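Local coordinates for protein probable N-acetyl-gamma-glutamyl-phosphate reductase, chloroplastic (Oryza sativa, PDB 2CVO) that probably catalyses the NADPH-dependent reduction of N-acetyl-L-glutamyl 5-phosphate to the semialdehyde in chloroplast arginine biosynthesis, at residues Gly21-Ile26 against Gln48-Val53; Glu158-Arg163 against Leu347-Gly352; Ile221-Ile226 against Thr252-Cys257. All coordinates share one frame; numbering follows the deposited sequence.

Contact 1 of 3, residues Gly21-Ile26 against Gln48-Val53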
loop_
_atom_site.group_PDB
_atom_site.type_symbol
_atom_site.label_atom_id
_atom_site.label_comp_id
_atom_site.label_asym_id
_atom_site.label_seq_id
_atom_site.Cartn_x
_atom_site.Cartn_y
_atom_site.Cartn_z
ATOM N N GLY A 21 8.941 36.687 -19.328
ATOM C CA GLY A 21 10.031 37.639 -19.176
ATOM C C GLY A 21 10.997 37.486 -18.015
ATOM O O GLY A 21 10.604 37.180 -16.890
ATOM N N GLU A 22 12.276 37.718 -18.303
ATOM C CA GLU A 22 13.348 37.634 -17.314
ATOM C C GLU A 22 13.582 36.243 -16.739
ATOM O O GLU A 22 12.935 35.836 -15.773
ATOM C CB GLU A 22 13.096 38.625 -16.173
ATOM C CG GLU A 22 13.998 39.847 -16.221
ATOM C CD GLU A 22 15.466 39.485 -16.084
ATOM O OE1 GLU A 22 15.970 38.699 -16.917
ATOM O OE2 GLU A 22 16.116 39.986 -15.140
ATOM N N GLU A 23 14.530 35.528 -17.333
ATOM C CA GLU A 23 14.866 34.185 -16.887
ATOM C C GLU A 23 15.912 34.216 -15.776
ATOM O O GLU A 23 16.854 35.007 -15.817
ATOM C CB GLU A 23 15.379 33.349 -18.067
ATOM C CG GLU A 23 15.827 31.939 -17.687
ATOM C CD GLU A 23 16.044 31.037 -18.893
ATOM O OE1 GLU A 23 15.059 30.742 -19.604
ATOM O OE2 GLU A 23 17.200 30.621 -19.129
ATOM N N VAL A 24 15.727 33.352 -14.781
ATOM C CA VAL A 24 16.642 33.245 -13.653
ATOM C C VAL A 24 17.392 31.921 -13.775
ATOM O O VAL A 24 16.781 30.856 -13.756
ATOM C CB VAL A 24 15.875 33.264 -12.311
ATOM C CG1 VAL A 24 16.852 33.171 -11.151
ATOM C CG2 VAL A 24 15.039 34.528 -12.207
ATOM N N ARG A 25 18.713 31.991 -13.906
ATOM C CA ARG A 25 19.532 30.789 -14.049
ATOM C C ARG A 25 19.742 30.101 -12.706
ATOM O O ARG A 25 20.342 30.668 -11.791
ATOM C CB ARG A 25 20.873 31.153 -14.695
ATOM C CG ARG A 25 20.719 31.898 -16.027
ATOM C CD ARG A 25 22.066 32.244 -16.662
ATOM N NE ARG A 25 22.732 31.077 -17.242
ATOM C CZ ARG A 25 22.374 30.493 -18.384
ATOM N NH1 ARG A 25 21.350 30.963 -19.087
ATOM N NH2 ARG A 25 23.040 29.431 -18.824
ATOM N N ILE A 26 19.251 28.868 -12.603
ATOM C CA ILE A 26 19.333 28.092 -11.368
ATOM C C ILE A 26 20.373 26.977 -11.342
ATOM O O ILE A 26 20.583 26.272 -12.329
ATOM C CB ILE A 26 17.970 27.424 -11.039
ATOM C CG1 ILE A 26 16.862 28.479 -10.962
ATOM C CG2 ILE A 26 18.082 26.619 -9.742
ATOM C CD1 ILE A 26 17.088 29.545 -9.922
ATOM N N GLN A 48 9.924 31.347 -14.883
ATOM C CA GLN A 48 11.178 32.097 -14.882
ATOM C C GLN A 48 12.378 31.262 -14.456
ATOM O O GLN A 48 13.422 31.306 -15.103
ATOM C CB GLN A 48 11.084 33.342 -13.986
ATOM C CG GLN A 48 10.289 34.496 -14.596
ATOM C CD GLN A 48 8.823 34.486 -14.206
ATOM O OE1 GLN A 48 7.997 35.140 -14.844
ATOM N NE2 GLN A 48 8.495 33.755 -13.145
ATOM N N PHE A 49 12.236 30.511 -13.367
ATOM C CA PHE A 49 13.329 29.677 -12.874
ATOM C C PHE A 49 13.657 28.586 -13.888
ATOM O O PHE A 49 12.779 27.831 -14.304
ATOM C CB PHE A 49 12.955 29.035 -11.531
ATOM C CG PHE A 49 12.840 30.013 -10.388
ATOM C CD1 PHE A 49 12.935 31.388 -10.603
ATOM C CD2 PHE A 49 12.629 29.554 -9.090
ATOM C CE1 PHE A 49 12.823 32.290 -9.544
ATOM C CE2 PHE A 49 12.516 30.446 -8.023
ATOM C CZ PHE A 49 12.613 31.817 -8.251
ATOM N N ARG A 50 14.923 28.508 -14.282
ATOM C CA ARG A 50 15.368 27.513 -15.254
ATOM C C ARG A 50 16.691 26.900 -14.820
ATOM O O ARG A 50 17.688 27.600 -14.680
ATOM C CB ARG A 50 15.515 28.157 -16.638
ATOM C CG ARG A 50 14.442 27.735 -17.642
ATOM C CD ARG A 50 14.884 26.523 -18.461
ATOM N NE ARG A 50 15.798 26.903 -19.539
ATOM C CZ ARG A 50 16.487 26.044 -20.286
ATOM N NH1 ARG A 50 16.381 24.737 -20.082
ATOM N NH2 ARG A 50 17.286 26.494 -21.246
ATOM N N ILE A 51 16.689 25.588 -14.606
ATOM C CA ILE A 51 17.887 24.876 -14.182
ATOM C C ILE A 51 18.966 24.885 -15.260
ATOM O O ILE A 51 18.720 24.511 -16.404
ATOM C CB ILE A 51 17.563 23.411 -13.821
ATOM C CG1 ILE A 51 16.570 23.375 -12.655
ATOM C CG2 ILE A 51 18.843 22.668 -13.456
ATOM C CD1 ILE A 51 16.088 21.985 -12.297
ATOM N N LYS A 52 20.166 25.312 -14.882
ATOM C CA LYS A 52 21.286 25.362 -15.811
ATOM C C LYS A 52 22.447 24.493 -15.342
ATOM O O LYS A 52 23.299 24.103 -16.142
ATOM C CB LYS A 52 21.757 26.806 -16.000
ATOM C CG LYS A 52 20.852 27.638 -16.897
ATOM C CD LYS A 52 20.730 27.008 -18.282
ATOM C CE LYS A 52 20.022 27.933 -19.259
ATOM N NZ LYS A 52 18.685 28.345 -18.755
ATOM N N VAL A 53 22.476 24.183 -14.049
ATOM C CA VAL A 53 23.541 23.355 -13.494
ATOM C C VAL A 53 23.029 22.410 -12.410
ATOM O O VAL A 53 22.291 22.819 -11.517
ATOM C CB VAL A 53 24.667 24.226 -12.876
ATOM C CG1 VAL A 53 25.830 23.351 -12.455
ATOM C CG2 VAL A 53 25.125 25.278 -13.872
#
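The carbonyl oxygen of Ile26 is gripped three ways by the strand beside it. Lys52 N meets Ile26 O at 2.8 Å and lies in the carbonyl plane, with the N-H nearly straight. Val53 N adds a weak bond to the same oxygen, and the CA-H of Ile51 also leans on it. Further back, the parallel pairing runs on through Val24 N to Gln48 O (3.1 Å), Arg50 N to Val24 O (3.0 Å) and Ile26 N to Arg50 O (2.9 Å).

On the face carrying Arg25 and Arg50, charge organises the side chains. Glu23 has CG anti to its own N (chi1 177°), which sends the extended chain across to the neighbouring strand. There its OE2 takes Lys52 NZ in a 2.7 Å salt bridge, approached from above the carboxylate plane. Its OE1 sits near the plane of the Arg50 guanidinium, at the edge, in a long pairing with NE of 3.9 Å. Lys52 also lays its methylenes over one face of the Arg25 guanidinium, with NH1 of Arg25 3.8 Å from NZ of Lys52. The carboxylate of Glu23 probably eases that crowding of like charges.

The face of Val24, Ile26 and Phe49 is apolar. Phe49 lies alongside Val24, pointing the same way, with CD1 of Phe49 against CB of Val24 at 3.9 Å, while Ile26 approaches the ring obliquely.

The two strands belong to the beta-alpha-beta unit of the nucleotide-binding sheet. Helices 34-43 and 336-351 pack on the Phe49 and Ile26 face, and strand 92-94 flanks strand 24-29.

Contact 2 of 3, residues Glu158-Arg163 against Leu347-Gly352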
loop_
_atom_site.group_PDB
_atom_site.type_symbol
_atom_site.label_atom_id
_atom_site.label_comp_id
_atom_site.label_asym_id
_atom_site.label_seq_id
_atom_site.Cartn_x
_atom_site.Cartn_y
_atom_site.Cartn_z
ATOM N N GLU A 158 12.432 39.074 6.741
ATOM C CA GLU A 158 13.855 38.746 6.835
ATOM C C GLU A 158 14.317 38.005 5.582
ATOM O O GLU A 158 15.303 38.379 4.943
ATOM C CB GLU A 158 14.137 37.861 8.051
ATOM C CG GLU A 158 14.492 38.598 9.330
ATOM C CD GLU A 158 13.278 39.019 10.130
ATOM O OE1 GLU A 158 13.466 39.594 11.225
ATOM O OE2 GLU A 158 12.140 38.776 9.670
ATOM N N ILE A 159 13.594 36.944 5.245
ATOM C CA ILE A 159 13.900 36.118 4.083
ATOM C C ILE A 159 14.044 36.919 2.796
ATOM O O ILE A 159 14.953 36.679 2.004
ATOM C CB ILE A 159 12.798 35.056 3.864
ATOM C CG1 ILE A 159 12.720 34.130 5.082
ATOM C CG2 ILE A 159 13.070 34.272 2.583
ATOM C CD1 ILE A 159 11.551 33.166 5.051
ATOM N N ARG A 160 13.135 37.863 2.595
ATOM C CA ARG A 160 13.113 38.689 1.393
ATOM C C ARG A 160 14.448 39.359 1.064
ATOM O O ARG A 160 14.848 39.428 -0.101
ATOM C CB ARG A 160 12.033 39.763 1.534
ATOM C CG ARG A 160 11.636 40.435 0.234
ATOM C CD ARG A 160 10.853 41.710 0.509
ATOM N NE ARG A 160 9.647 41.473 1.299
ATOM C CZ ARG A 160 8.489 41.058 0.795
ATOM N NH1 ARG A 160 8.369 40.830 -0.504
ATOM N NH2 ARG A 160 7.447 40.877 1.593
ATOM N N ASN A 161 15.137 39.845 2.091
ATOM C CA ASN A 161 16.407 40.539 1.902
ATOM C C ASN A 161 17.623 39.671 2.190
ATOM O O ASN A 161 18.754 40.137 2.102
ATOM C CB ASN A 161 16.452 41.775 2.805
ATOM C CG ASN A 161 15.242 42.668 2.628
ATOM O OD1 ASN A 161 15.005 43.201 1.545
ATOM N ND2 ASN A 161 14.463 42.827 3.692
ATOM N N ALA A 162 17.389 38.410 2.532
ATOM C CA ALA A 162 18.482 37.507 2.854
ATOM C C ALA A 162 19.224 36.987 1.627
ATOM O O ALA A 162 18.664 36.891 0.536
ATOM C CB ALA A 162 17.956 36.341 3.669
ATOM N N ARG A 163 20.498 36.671 1.818
ATOM C CA ARG A 163 21.321 36.127 0.749
ATOM C C ARG A 163 21.361 34.614 0.946
ATOM O O ARG A 163 21.194 33.846 0.001
ATOM C CB ARG A 163 22.742 36.693 0.815
ATOM C CG ARG A 163 23.726 35.928 -0.057
ATOM C CD ARG A 163 25.093 36.589 -0.100
ATOM N NE ARG A 163 26.084 35.726 -0.737
ATOM C CZ ARG A 163 26.692 34.712 -0.132
ATOM N NH1 ARG A 163 26.416 34.431 1.134
ATOM N NH2 ARG A 163 27.570 33.973 -0.793
ATOM N N LEU A 347 12.757 31.333 -2.688
ATOM C CA LEU A 347 13.517 31.933 -3.778
ATOM C C LEU A 347 12.655 32.931 -4.549
ATOM O O LEU A 347 13.159 33.951 -5.017
ATOM C CB LEU A 347 14.057 30.867 -4.739
ATOM C CG LEU A 347 14.995 31.436 -5.817
ATOM C CD1 LEU A 347 16.115 32.204 -5.135
ATOM C CD2 LEU A 347 15.573 30.320 -6.695
ATOM N N ASN A 348 11.365 32.639 -4.696
ATOM C CA ASN A 348 10.475 33.562 -5.394
ATOM C C ASN A 348 10.512 34.896 -4.651
ATOM O O ASN A 348 10.720 35.957 -5.246
ATOM C CB ASN A 348 9.034 33.040 -5.411
ATOM C CG ASN A 348 8.819 31.940 -6.434
ATOM O OD1 ASN A 348 9.308 32.022 -7.560
ATOM N ND2 ASN A 348 8.066 30.915 -6.055
ATOM N N LEU A 349 10.314 34.822 -3.340
ATOM C CA LEU A 349 10.317 36.001 -2.485
ATOM C C LEU A 349 11.636 36.770 -2.595
ATOM O O LEU A 349 11.648 37.998 -2.704
ATOM C CB LEU A 349 10.078 35.577 -1.035
ATOM C CG LEU A 349 10.096 36.670 0.031
ATOM C CD1 LEU A 349 9.000 37.689 -0.259
ATOM C CD2 LEU A 349 9.899 36.037 1.410
ATOM N N MET A 350 12.743 36.037 -2.568
ATOM C CA MET A 350 14.071 36.633 -2.659
ATOM C C MET A 350 14.332 37.286 -4.017
ATOM O O MET A 350 15.073 38.266 -4.103
ATOM C CB MET A 350 15.133 35.564 -2.390
ATOM C CG MET A 350 15.067 34.975 -0.985
ATOM S SD MET A 350 15.822 33.343 -0.871
ATOM C CE MET A 350 17.571 33.768 -0.764
ATOM N N MET A 351 13.726 36.743 -5.071
ATOM C CA MET A 351 13.909 37.276 -6.419
ATOM C C MET A 351 12.878 38.339 -6.789
ATOM O O MET A 351 12.919 38.888 -7.887
ATOM C CB MET A 351 13.850 36.149 -7.457
ATOM C CG MET A 351 14.868 35.038 -7.260
ATOM S SD MET A 351 16.569 35.614 -7.183
ATOM C CE MET A 351 16.842 36.121 -8.879
ATOM N N GLY A 352 11.949 38.623 -5.881
ATOM C CA GLY A 352 10.936 39.627 -6.164
ATOM C C GLY A 352 9.767 39.111 -6.984
ATOM O O GLY A 352 9.010 39.891 -7.561
HETATM O O HOH W 1 9.494 39.925 -2.605
#
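Arg160 and Met350 bring the two helical segments together, their CA atoms 4.6 Å apart, each near the finish of its helix. The chain leaves the second helix at Gly352, whose positive phi (82°) and two bonds back into the last turn make a Schellman motif.

Leu349 and Met350 carry the second helix's share almost equally. With CG anti to the backbone N (chi1 178°), Leu349 divides its methyls between two partners: CD2 rests on CG2 of Ile159 at 3.8 Å, the two side chains crossing at about a right angle, and CD1 sits over one face of the Arg160 guanidinium, offset toward the rim near NH1. Trimming Leu349 to an alanine would probably open a gap beside Ile159 and leave that face of Arg160 without its apolar cover. A water donates to Leu349 O at 2.9 Å.

Met350 slides CG against the carbonyl oxygen of Ile159 at 3.4 Å. Its CE, turned at chi3, reaches the backbone oxygens of Ala162 (3.6 Å) and Arg163.

Met350 also touches Val116 of strand 114-117, and Ile159 packs on Val148. The arrangement fits the semialdehyde dehydrogenase fold, in which the chain's last long helix returns to cover the Rossmann-type NAD-binding domain.

Contact 3 of 3, residues Ile221-Ile226 against Thr252-Cys257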
loop_
_atom_site.group_PDB
_atom_site.type_symbol
_atom_site.label_atom_id
_atom_site.label_comp_id
_atom_site.label_asym_id
_atom_site.label_seq_id
_atom_site.Cartn_x
_atom_site.Cartn_y
_atom_site.Cartn_z
ATOM N N ILE A 221 3.529 0.328 10.831
ATOM C CA ILE A 221 4.040 1.622 11.262
ATOM C C ILE A 221 4.835 1.430 12.540
ATOM O O ILE A 221 4.719 0.401 13.203
ATOM C CB ILE A 221 2.907 2.636 11.569
ATOM C CG1 ILE A 221 2.089 2.157 12.772
ATOM C CG2 ILE A 221 2.024 2.827 10.345
ATOM C CD1 ILE A 221 0.985 3.121 13.190
ATOM N N HIS A 222 5.641 2.426 12.880
ATOM C CA HIS A 222 6.438 2.381 14.097
ATOM C C HIS A 222 7.026 3.747 14.384
ATOM O O HIS A 222 7.227 4.553 13.471
ATOM C CB HIS A 222 7.578 1.363 13.983
ATOM C CG HIS A 222 8.547 1.652 12.874
ATOM N ND1 HIS A 222 8.352 1.216 11.580
ATOM C CD2 HIS A 222 9.725 2.321 12.872
ATOM C CE1 HIS A 222 9.369 1.602 10.828
ATOM N NE2 HIS A 222 10.217 2.275 11.587
ATOM N N ALA A 223 7.296 4.000 15.659
ATOM C CA ALA A 223 7.895 5.257 16.073
ATOM C C ALA A 223 9.403 5.125 15.894
ATOM O O ALA A 223 9.925 4.017 15.771
ATOM C CB ALA A 223 7.563 5.540 17.544
ATOM N N TYR A 224 10.099 6.258 15.866
ATOM C CA TYR A 224 11.551 6.270 15.743
ATOM C C TYR A 224 12.103 7.543 16.387
ATOM O O TYR A 224 11.341 8.410 16.808
ATOM C CB TYR A 224 11.991 6.183 14.271
ATOM C CG TYR A 224 11.592 7.360 13.401
ATOM C CD1 TYR A 224 10.309 7.456 12.866
ATOM C CD2 TYR A 224 12.514 8.364 13.089
ATOM C CE1 TYR A 224 9.950 8.518 12.031
ATOM C CE2 TYR A 224 12.167 9.433 12.259
ATOM C CZ TYR A 224 10.883 9.501 11.732
ATOM O OH TYR A 224 10.537 10.543 10.896
ATOM N N GLY A 225 13.426 7.641 16.474
ATOM C CA GLY A 225 14.047 8.807 17.075
ATOM C C GLY A 225 13.422 9.210 18.399
ATOM O O GLY A 225 13.392 10.390 18.737
ATOM N N ILE A 226 12.923 8.236 19.154
ATOM C CA ILE A 226 12.295 8.527 20.433
ATOM C C ILE A 226 13.252 9.314 21.319
ATOM O O ILE A 226 14.362 8.860 21.631
ATOM C CB ILE A 226 11.855 7.237 21.143
ATOM C CG1 ILE A 226 10.832 6.501 20.271
ATOM C CG2 ILE A 226 11.238 7.573 22.498
ATOM C CD1 ILE A 226 10.419 5.143 20.807
ATOM N N THR A 252 7.649 13.002 19.141
ATOM C CA THR A 252 7.802 11.598 18.768
ATOM C C THR A 252 7.339 11.370 17.331
ATOM O O THR A 252 6.142 11.430 17.033
ATOM C CB THR A 252 6.990 10.669 19.697
ATOM O OG1 THR A 252 7.371 10.900 21.057
ATOM C CG2 THR A 252 7.258 9.202 19.354
ATOM N N PRO A 253 8.286 11.123 16.414
ATOM C CA PRO A 253 7.919 10.890 15.014
ATOM C C PRO A 253 7.555 9.424 14.779
ATOM O O PRO A 253 7.964 8.542 15.539
ATOM C CB PRO A 253 9.178 11.310 14.264
ATOM C CG PRO A 253 10.268 10.845 15.193
ATOM C CD PRO A 253 9.751 11.243 16.567
ATOM N N ASN A 254 6.773 9.171 13.737
ATOM C CA ASN A 254 6.361 7.813 13.398
ATOM C C ASN A 254 6.442 7.638 11.888
ATOM O O ASN A 254 5.943 8.475 11.133
ATOM C CB ASN A 254 4.927 7.545 13.861
ATOM C CG ASN A 254 4.728 7.819 15.335
ATOM O OD1 ASN A 254 4.696 8.976 15.768
ATOM N ND2 ASN A 254 4.597 6.759 16.120
ATOM N N LEU A 255 7.068 6.548 11.452
ATOM C CA LEU A 255 7.219 6.276 10.028
ATOM C C LEU A 255 5.975 5.546 9.511
ATOM O O LEU A 255 5.676 4.420 9.919
ATOM C CB LEU A 255 8.481 5.439 9.794
ATOM C CG LEU A 255 9.039 5.376 8.365
ATOM C CD1 LEU A 255 9.248 6.779 7.836
ATOM C CD2 LEU A 255 10.354 4.613 8.350
ATOM N N ILE A 256 5.247 6.197 8.613
ATOM C CA ILE A 256 4.032 5.612 8.072
ATOM C C ILE A 256 4.261 4.904 6.749
ATOM O O ILE A 256 5.164 5.258 5.989
ATOM C CB ILE A 256 2.940 6.692 7.882
ATOM C CG1 ILE A 256 2.760 7.481 9.183
ATOM C CG2 ILE A 256 1.619 6.040 7.494
ATOM C CD1 ILE A 256 2.428 6.607 10.389
ATOM N N CYS A 257 3.440 3.893 6.483
ATOM C CA CYS A 257 3.536 3.136 5.243
ATOM C C CYS A 257 2.841 3.853 4.081
ATOM O O CYS A 257 1.804 3.415 3.587
ATOM C CB CYS A 257 2.949 1.731 5.429
ATOM S SG CYS A 257 1.396 1.681 6.352
#
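Pro253 turns its CB-CG side to one face of the Tyr224 ring, the two side chains crossing obliquely: CG of Pro253 stands 3.7 Å from the centroid of the Tyr224 ring and 9° off the normal, a CH-pi contact over the middle of the face. Pro253 CB is shifted toward the hydroxyl end, nearest CZ of Tyr224. The ring gets there because CG of Tyr224 sits between its backbone N and carbonyl carbon (chi1 64°), which brings it over the opposing strand. One edge of the same ring points at the backbone, with CE1 of Tyr224 3.5 Å from Leu255 N. The hydroxyl is held by Tyr171 OH, and the Tyr224 side chain lies about 7 Å from that of Cys170, the active-site residue by similarity.

Next along, Leu255 and His222 run side by side, pointing the same way. Leu255 CB rides over one face of the imidazole, offset toward the rim, 4.3 Å from the centroid of the His222 ring. His222 ND1 is hydrogen-bonded to Arg305 NH2 of the second subunit, and its ring stacks with His303 of that subunit.

These segments pair antiparallel in the mixed sheet of the dimerisation domain, 222-223 being a short, weakly bonded strand, the outermost of that sheet within this chain, next to strand 250-256. Leu255 N donates to His222 O at 2.8 Å, and Tyr224 N to Pro253 O at 3.1 Å from above the carbonyl plane. The CA-H groups of Asn254 and Ala223 add contacts to those same two oxygens.

Ala223 and Asn254 form a non-hydrogen-bonded pair with CA atoms 4.0 Å apart. Beyond it, Ile221 lays CG2 against CD1 of Ile256 at 3.8 Å, while Thr304 OG1 of the second subunit hydrogen-bonds Ile221 N.

In the fold
Contacts 1 and 2 share the nucleotide-binding half of the chain. Their centres are 16 Å apart and they touch: Leu347 and Asn348 of helix 336-351 press on Phe49, Leu347 also on Ile26, and Met351 on Val24. Contact 1 closes early in the chain, in the first beta-alpha-beta unit, whereas contact 2 joins helix 152-161 to the last helix, 184 residues on from its first segment. Contact 3 comes between the two segments of contact 2 along the chain, yet lies about 34 Å from it and 38 Å from contact 1, centre to centre, in the dimerisation sheet beside a second subunit. The chain thus leaves the nucleotide-binding domain, builds the subunit-pairing domain, and comes back.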